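Local coordinates for mundticin KS immunity protein (Enterococcus mundtii, PDB 2ZRR), which probably protects the bacteriocin-producing Enterococcus mundtii from its own mundticin KS, as an immunity protein folded as an antiparallel four-helix bundle, at residues A[47-51]-A[52-56]; A[61-64]-A[65-69]. All blocks are in the same frame, centred on the assembly; numbering follows the deposited sequence.

Contact 1 of 2, residues A[47-51]-A[52-56]; sequences DLEID and LGNES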
ATOM      1  N   ASP A  47      -5.369  -5.575  -8.347  1.00 38.00           N
ATOM      2  CA  ASP A  47      -5.425  -4.771  -9.558  1.00 37.64           C
ATOM      3  C   ASP A  47      -4.096  -4.554 -10.261  1.00 39.31           C
ATOM      4  O   ASP A  47      -4.043  -4.484 -11.484  1.00 40.06           O
ATOM      5  CB  ASP A  47      -6.045  -3.410  -9.237  1.00 36.90           C
ATOM      6  CG  ASP A  47      -6.679  -2.762 -10.449  1.00 37.61           C
ATOM      7  OD1 ASP A  47      -6.060  -1.844 -11.026  1.00 36.06           O
ATOM      8  OD2 ASP A  47      -7.795  -3.178 -10.825  1.00 43.96           O
ATOM      9  N   LEU A  48      -3.026  -4.441  -9.489  1.00 43.99           N
ATOM     10  CA  LEU A  48      -1.700  -4.196 -10.039  1.00 44.64           C
ATOM     11  C   LEU A  48      -1.158  -5.196 -11.056  1.00 47.25           C
ATOM     12  O   LEU A  48      -0.399  -4.808 -11.945  1.00 50.69           O
ATOM     13  CB  LEU A  48      -0.693  -4.051  -8.900  1.00 45.61           C
ATOM     14  CG  LEU A  48      -0.656  -2.657  -8.277  1.00 41.82           C
ATOM     15  CD1 LEU A  48       0.190  -2.683  -7.027  1.00 43.04           C
ATOM     16  CD2 LEU A  48      -0.097  -1.667  -9.288  1.00 44.96           C
ATOM     17  N   GLU A  49      -1.521  -6.469 -10.937  1.00 47.82           N
ATOM     18  CA  GLU A  49      -1.019  -7.477 -11.876  1.00 54.41           C
ATOM     19  C   GLU A  49       0.464  -7.791 -11.637  1.00 52.29           C
ATOM     20  O   GLU A  49       1.306  -6.887 -11.534  1.00 48.18           O
ATOM     21  CB  GLU A  49      -1.203  -7.016 -13.335  1.00 62.60           C
ATOM     22  CG  GLU A  49       0.115  -6.653 -14.063  1.00 71.01           C
ATOM     23  CD  GLU A  49      -0.045  -6.438 -15.567  1.00 76.43           C
ATOM     24  OE1 GLU A  49       0.576  -5.490 -16.108  1.00 73.89           O
ATOM     25  OE2 GLU A  49      -0.785  -7.223 -16.207  1.00 79.48           O
ATOM     26  N   ILE A  50       0.771  -9.083 -11.561  1.00 50.81           N
ATOM     27  CA  ILE A  50       2.135  -9.549 -11.344  1.00 46.32           C
ATOM     28  C   ILE A  50       2.931  -9.320 -12.620  1.00 46.08           C
ATOM     29  O   ILE A  50       2.697  -9.979 -13.632  1.00 47.35           O
ATOM     30  CB  ILE A  50       2.150 -11.052 -10.969  1.00 42.18           C
ATOM     31  CG1 ILE A  50       1.487 -11.242  -9.601  1.00 36.90           C
ATOM     32  CG2 ILE A  50       3.586 -11.586 -10.948  1.00 40.73           C
ATOM     33  CD1 ILE A  50       0.710 -12.536  -9.445  1.00 35.21           C
ATOM     34  N   ASP A  51       3.856  -8.368 -12.571  1.00 46.55           N
ATOM     35  CA  ASP A  51       4.682  -8.041 -13.727  1.00 50.32           C
ATOM     36  C   ASP A  51       6.034  -7.494 -13.267  1.00 50.92           C
ATOM     37  O   ASP A  51       6.161  -6.996 -12.152  1.00 52.91           O
ATOM     38  CB  ASP A  51       3.944  -7.033 -14.621  1.00 56.84           C
ATOM     39  CG  ASP A  51       4.694  -5.728 -14.789  1.00 63.00           C
ATOM     40  OD1 ASP A  51       5.648  -5.688 -15.596  1.00 70.65           O
ATOM     41  OD2 ASP A  51       4.330  -4.737 -14.123  1.00 65.72           O
ATOM     42  N   LEU A  52       7.045  -7.605 -14.122  1.00 51.88           N
ATOM     43  CA  LEU A  52       8.384  -7.133 -13.783  1.00 54.09           C
ATOM     44  C   LEU A  52       8.400  -5.638 -13.490  1.00 55.80           C
ATOM     45  O   LEU A  52       9.270  -5.144 -12.771  1.00 56.65           O
ATOM     46  CB  LEU A  52       9.358  -7.445 -14.929  1.00 54.38           C
ATOM     47  CG  LEU A  52       9.728  -8.912 -15.202  1.00 53.36           C
ATOM     48  CD1 LEU A  52      10.782  -8.968 -16.318  1.00 47.93           C
ATOM     49  CD2 LEU A  52      10.248  -9.582 -13.920  1.00 50.17           C
ATOM     50  N   GLY A  53       7.424  -4.928 -14.047  1.00 56.32           N
ATOM     51  CA  GLY A  53       7.332  -3.491 -13.864  1.00 55.96           C
ATOM     52  C   GLY A  53       6.987  -3.024 -12.464  1.00 54.97           C
ATOM     53  O   GLY A  53       7.667  -2.150 -11.926  1.00 56.32           O
ATOM     54  N   ASN A  54       5.939  -3.593 -11.870  1.00 54.16           N
ATOM     55  CA  ASN A  54       5.529  -3.193 -10.527  1.00 54.52           C
ATOM     56  C   ASN A  54       5.780  -4.203  -9.413  1.00 53.97           C
ATOM     57  O   ASN A  54       5.042  -4.224  -8.432  1.00 55.52           O
ATOM     58  CB  ASN A  54       4.040  -2.814 -10.507  1.00 54.62           C
ATOM     59  CG  ASN A  54       3.240  -3.495 -11.595  1.00 54.52           C
ATOM     60  OD1 ASN A  54       2.868  -2.863 -12.585  1.00 61.91           O
ATOM     61  ND2 ASN A  54       2.955  -4.781 -11.415  1.00 53.15           N
ATOM     62  N   GLU A  55       6.813  -5.030  -9.536  1.00 53.97           N
ATOM     63  CA  GLU A  55       7.085  -6.019  -8.493  1.00 54.59           C
ATOM     64  C   GLU A  55       7.481  -5.352  -7.175  1.00 51.11           C
ATOM     65  O   GLU A  55       7.050  -5.767  -6.100  1.00 50.68           O
ATOM     66  CB  GLU A  55       8.182  -6.996  -8.945  1.00 57.00           C
ATOM     67  CG  GLU A  55       7.716  -8.456  -9.068  1.00 60.84           C
ATOM     68  CD  GLU A  55       6.458  -8.755  -8.254  1.00 66.54           C
ATOM     69  OE1 GLU A  55       5.401  -9.032  -8.866  1.00 65.56           O
ATOM     70  OE2 GLU A  55       6.523  -8.712  -7.002  1.00 67.68           O
ATOM     71  N   SER A  56       8.293  -4.306  -7.260  1.00 49.99           N
ATOM     72  CA  SER A  56       8.731  -3.600  -6.063  1.00 53.51           C
ATOM     73  C   SER A  56       7.553  -3.018  -5.289  1.00 50.07           C
ATOM     74  O   SER A  56       7.521  -3.077  -4.063  1.00 49.53           O
ATOM     75  CB  SER A  56       9.708  -2.485  -6.439  1.00 59.39           C
ATOM     76  OG  SER A  56      10.469  -2.840  -7.585  1.00 72.69           O
TER
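Between E49 and N54 the chain turns from the end of helix 33-48 to the start of helix 55-70, leaving helical geometry at E49 with a positive phi of 72° and reaching N54 at the N-cap position. The D51 carboxylate folds forward over the residues that follow it. Its OD1 accepts a nearly straight hydrogen bond from G53 N, the bond of an Asx turn; the modelled 2.5 Å between D51 OD1 and G53 N is very short, so the exact length is doubtful. The other oxygen, D51 OD2, takes N54 N at 3.0 Å, and this donor arrives well above the carboxylate plane, 52° out of it. The side chains of D51 and N54 cross at about a right angle, with carboxylate and amide planes 75° apart. As modelled, D51 OD2 then lies 2.8 Å from N54 OD1, where two acceptors would be expected to repel. N54 ND2 points back along the chain and gives E49 O a weak bond of 2.7 Å, its angle strongly bent; the N54 side chain makes no capping bond to helix 55-70. On the inner side, L48 CD2 lies 4.4 Å from N54 CG, and L48 also packs on L97. Farther round, I50 and E55 run side by side in the same direction. With I50 CG2 anti to the backbone N, this methyl meets E55 OE1 at 3.8 Å, and the E55 chain, bent at chi2, has a weak, long ion pair with R58. One carboxylate thus appears to receive two successive backbone N-H groups, at G53 and N54, which would help hold the connection in its turned form.

Contact 2 of 2, residues A[61-64]-A[65-69]; sequences LGSY and LKKLK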
ATOM      1  N   LEU A  61       3.522  -3.260  -0.841  1.00 30.52           N
ATOM      2  CA  LEU A  61       2.109  -3.413  -0.543  1.00 29.11           C
ATOM      3  C   LEU A  61       1.871  -4.723   0.164  1.00 28.23           C
ATOM      4  O   LEU A  61       1.174  -4.768   1.177  1.00 29.51           O
ATOM      5  CB  LEU A  61       1.295  -3.390  -1.831  1.00 29.15           C
ATOM      6  CG  LEU A  61       1.293  -2.042  -2.549  1.00 36.08           C
ATOM      7  CD1 LEU A  61       0.563  -2.170  -3.880  1.00 28.86           C
ATOM      8  CD2 LEU A  61       0.629  -0.996  -1.660  1.00 33.53           C
ATOM      9  N   GLY A  62       2.446  -5.792  -0.388  1.00 29.94           N
ATOM     10  CA  GLY A  62       2.280  -7.114   0.191  1.00 28.90           C
ATOM     11  C   GLY A  62       2.898  -7.183   1.568  1.00 27.23           C
ATOM     12  O   GLY A  62       2.329  -7.762   2.494  1.00 28.48           O
ATOM     13  N   SER A  63       4.064  -6.569   1.709  1.00 28.51           N
ATOM     14  CA  SER A  63       4.755  -6.558   2.989  1.00 35.43           C
ATOM     15  C   SER A  63       3.951  -5.836   4.076  1.00 35.95           C
ATOM     16  O   SER A  63       3.832  -6.329   5.202  1.00 36.02           O
ATOM     17  CB  SER A  63       6.126  -5.899   2.842  1.00 39.71           C
ATOM     18  OG  SER A  63       6.613  -5.473   4.107  1.00 49.56           O
ATOM     19  N   TYR A  64       3.391  -4.672   3.750  1.00 30.89           N
ATOM     20  CA  TYR A  64       2.630  -3.941   4.751  1.00 29.32           C
ATOM     21  C   TYR A  64       1.283  -4.552   5.075  1.00 25.47           C
ATOM     22  O   TYR A  64       0.757  -4.353   6.176  1.00 26.96           O
ATOM     23  CB  TYR A  64       2.502  -2.479   4.347  1.00 29.22           C
ATOM     24  CG  TYR A  64       3.718  -1.725   4.794  1.00 34.01           C
ATOM     25  CD1 TYR A  64       4.857  -1.676   3.994  1.00 39.43           C
ATOM     26  CD2 TYR A  64       3.774  -1.148   6.064  1.00 38.52           C
ATOM     27  CE1 TYR A  64       6.028  -1.074   4.447  1.00 43.71           C
ATOM     28  CE2 TYR A  64       4.936  -0.546   6.532  1.00 42.78           C
ATOM     29  CZ  TYR A  64       6.065  -0.512   5.719  1.00 46.83           C
ATOM     30  OH  TYR A  64       7.230   0.077   6.182  1.00 47.86           O
ATOM     31  N   LEU A  65       0.731  -5.319   4.137  1.00 26.17           N
ATOM     32  CA  LEU A  65      -0.537  -5.974   4.398  1.00 21.91           C
ATOM     33  C   LEU A  65      -0.314  -6.970   5.541  1.00 23.66           C
ATOM     34  O   LEU A  65      -1.118  -7.047   6.476  1.00 23.37           O
ATOM     35  CB  LEU A  65      -1.043  -6.694   3.146  1.00 23.98           C
ATOM     36  CG  LEU A  65      -2.274  -7.585   3.346  1.00 22.91           C
ATOM     37  CD1 LEU A  65      -3.455  -6.767   3.846  1.00 26.34           C
ATOM     38  CD2 LEU A  65      -2.613  -8.262   2.031  1.00 24.70           C
ATOM     39  N   LYS A  66       0.783  -7.723   5.493  1.00 26.96           N
ATOM     40  CA  LYS A  66       1.036  -8.672   6.576  1.00 28.75           C
ATOM     41  C   LYS A  66       1.393  -7.944   7.875  1.00 23.51           C
ATOM     42  O   LYS A  66       1.000  -8.374   8.960  1.00 26.16           O
ATOM     43  CB  LYS A  66       2.143  -9.666   6.199  1.00 37.74           C
ATOM     44  CG  LYS A  66       3.318  -9.063   5.498  1.00 44.54           C
ATOM     45  CD  LYS A  66       4.523  -9.979   5.613  1.00 59.44           C
ATOM     46  CE  LYS A  66       5.697  -9.264   6.274  1.00 65.99           C
ATOM     47  NZ  LYS A  66       5.273  -8.005   6.960  1.00 68.04           N
ATOM     48  N   LYS A  67       2.129  -6.841   7.772  1.00 25.61           N
ATOM     49  CA  LYS A  67       2.480  -6.068   8.968  1.00 26.40           C
ATOM     50  C   LYS A  67       1.214  -5.577   9.649  1.00 23.65           C
ATOM     51  O   LYS A  67       1.140  -5.557  10.877  1.00 24.34           O
ATOM     52  CB  LYS A  67       3.341  -4.857   8.612  1.00 28.73           C
ATOM     53  CG  LYS A  67       4.797  -5.171   8.346  1.00 33.32           C
ATOM     54  CD  LYS A  67       5.594  -3.895   8.142  1.00 41.09           C
ATOM     55  CE  LYS A  67       7.043  -4.195   7.790  1.00 45.27           C
ATOM     56  NZ  LYS A  67       7.247  -4.320   6.322  1.00 47.63           N
ATOM     57  N   LEU A  68       0.220  -5.182   8.845  1.00 24.79           N
ATOM     58  CA  LEU A  68      -1.060  -4.690   9.370  1.00 21.88           C
ATOM     59  C   LEU A  68      -1.809  -5.768  10.157  1.00 20.51           C
ATOM     60  O   LEU A  68      -2.381  -5.514  11.218  1.00 20.11           O
ATOM     61  CB  LEU A  68      -1.950  -4.192   8.218  1.00 20.26           C
ATOM     62  CG  LEU A  68      -1.638  -2.800   7.680  1.00 21.54           C
ATOM     63  CD1 LEU A  68      -2.390  -2.568   6.385  1.00 24.83           C
ATOM     64  CD2 LEU A  68      -2.035  -1.752   8.712  1.00 27.76           C
ATOM     65  N   LYS A  69      -1.804  -6.984   9.631  1.00 21.86           N
ATOM     66  CA  LYS A  69      -2.497  -8.074  10.289  1.00 21.15           C
ATOM     67  C   LYS A  69      -1.750  -8.709  11.453  1.00 23.32           C
ATOM     68  O   LYS A  69      -2.375  -9.135  12.420  1.00 24.88           O
ATOM     69  CB  LYS A  69      -2.821  -9.155   9.267  1.00 24.32           C
ATOM     70  CG  LYS A  69      -3.198  -8.602   7.914  1.00 29.07           C
ATOM     71  CD  LYS A  69      -3.345  -9.717   6.904  1.00 34.78           C
ATOM     72  CE  LYS A  69      -4.761  -9.851   6.420  1.00 37.02           C
ATOM     73  NZ  LYS A  69      -4.811  -9.492   4.979  1.00 49.46           N
TER
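Two and a half turns of helix 55-70, a member of the antiparallel four-helix bundle, carry this contact between side chains three and four residues apart. K67 reaches back along the helix to both S63 and Y64. Its NZ donates to S63 OG at 2.6 Å and also stands 4.1 Å from the centroid of the Y64 ring, 18° off the normal, a cation-pi contact over the face. Lower in the same chain, K67 CD makes a CH-pi contact, 3.7 Å above the ring plane and displaced toward the rim. The aliphatic part of K67 is extended as far as CE, and a turn at chi4 (90°) swings the ammonium group back to the serine hydroxyl and the ring. On the other side of that bond, chi1 of 160° at S63 turns OG toward K67 NZ. Beneath the side chains, L65 N binds L61 O at 3.0 Å and L68 N binds Y64 O at 2.8 Å, as in a regular helix. L68 CG rests 3.2 Å from that same Y64 O. Y64 OH is hydrogen-bonded to E85, its ring packs on V78, R81 and M82 of helix 75-90, and L68 meets E38 and I41 of helix 33-48.

How the contacts relate
Contact 1 comes first along the chain and contact 2 follows, their centres 16 Å apart. The former joins helix 33-48 to helix 55-70 at the surface, at one end of the bundle; the latter lies within helix 55-70, nearer the middle of the molecule and partly buried. They meet through leucines: L48 CD1 of residues 47-51 packs tightly on L61 CD1 of residues 61-64, at 3.2 Å. Helix 55-70 therefore serves both, its first turn entering from the connection and its later turns facing helices 33-48 and 75-90. All four segments belong to the enterocin A immunity family region, and together they follow one helical hairpin from its bend into its packed interior.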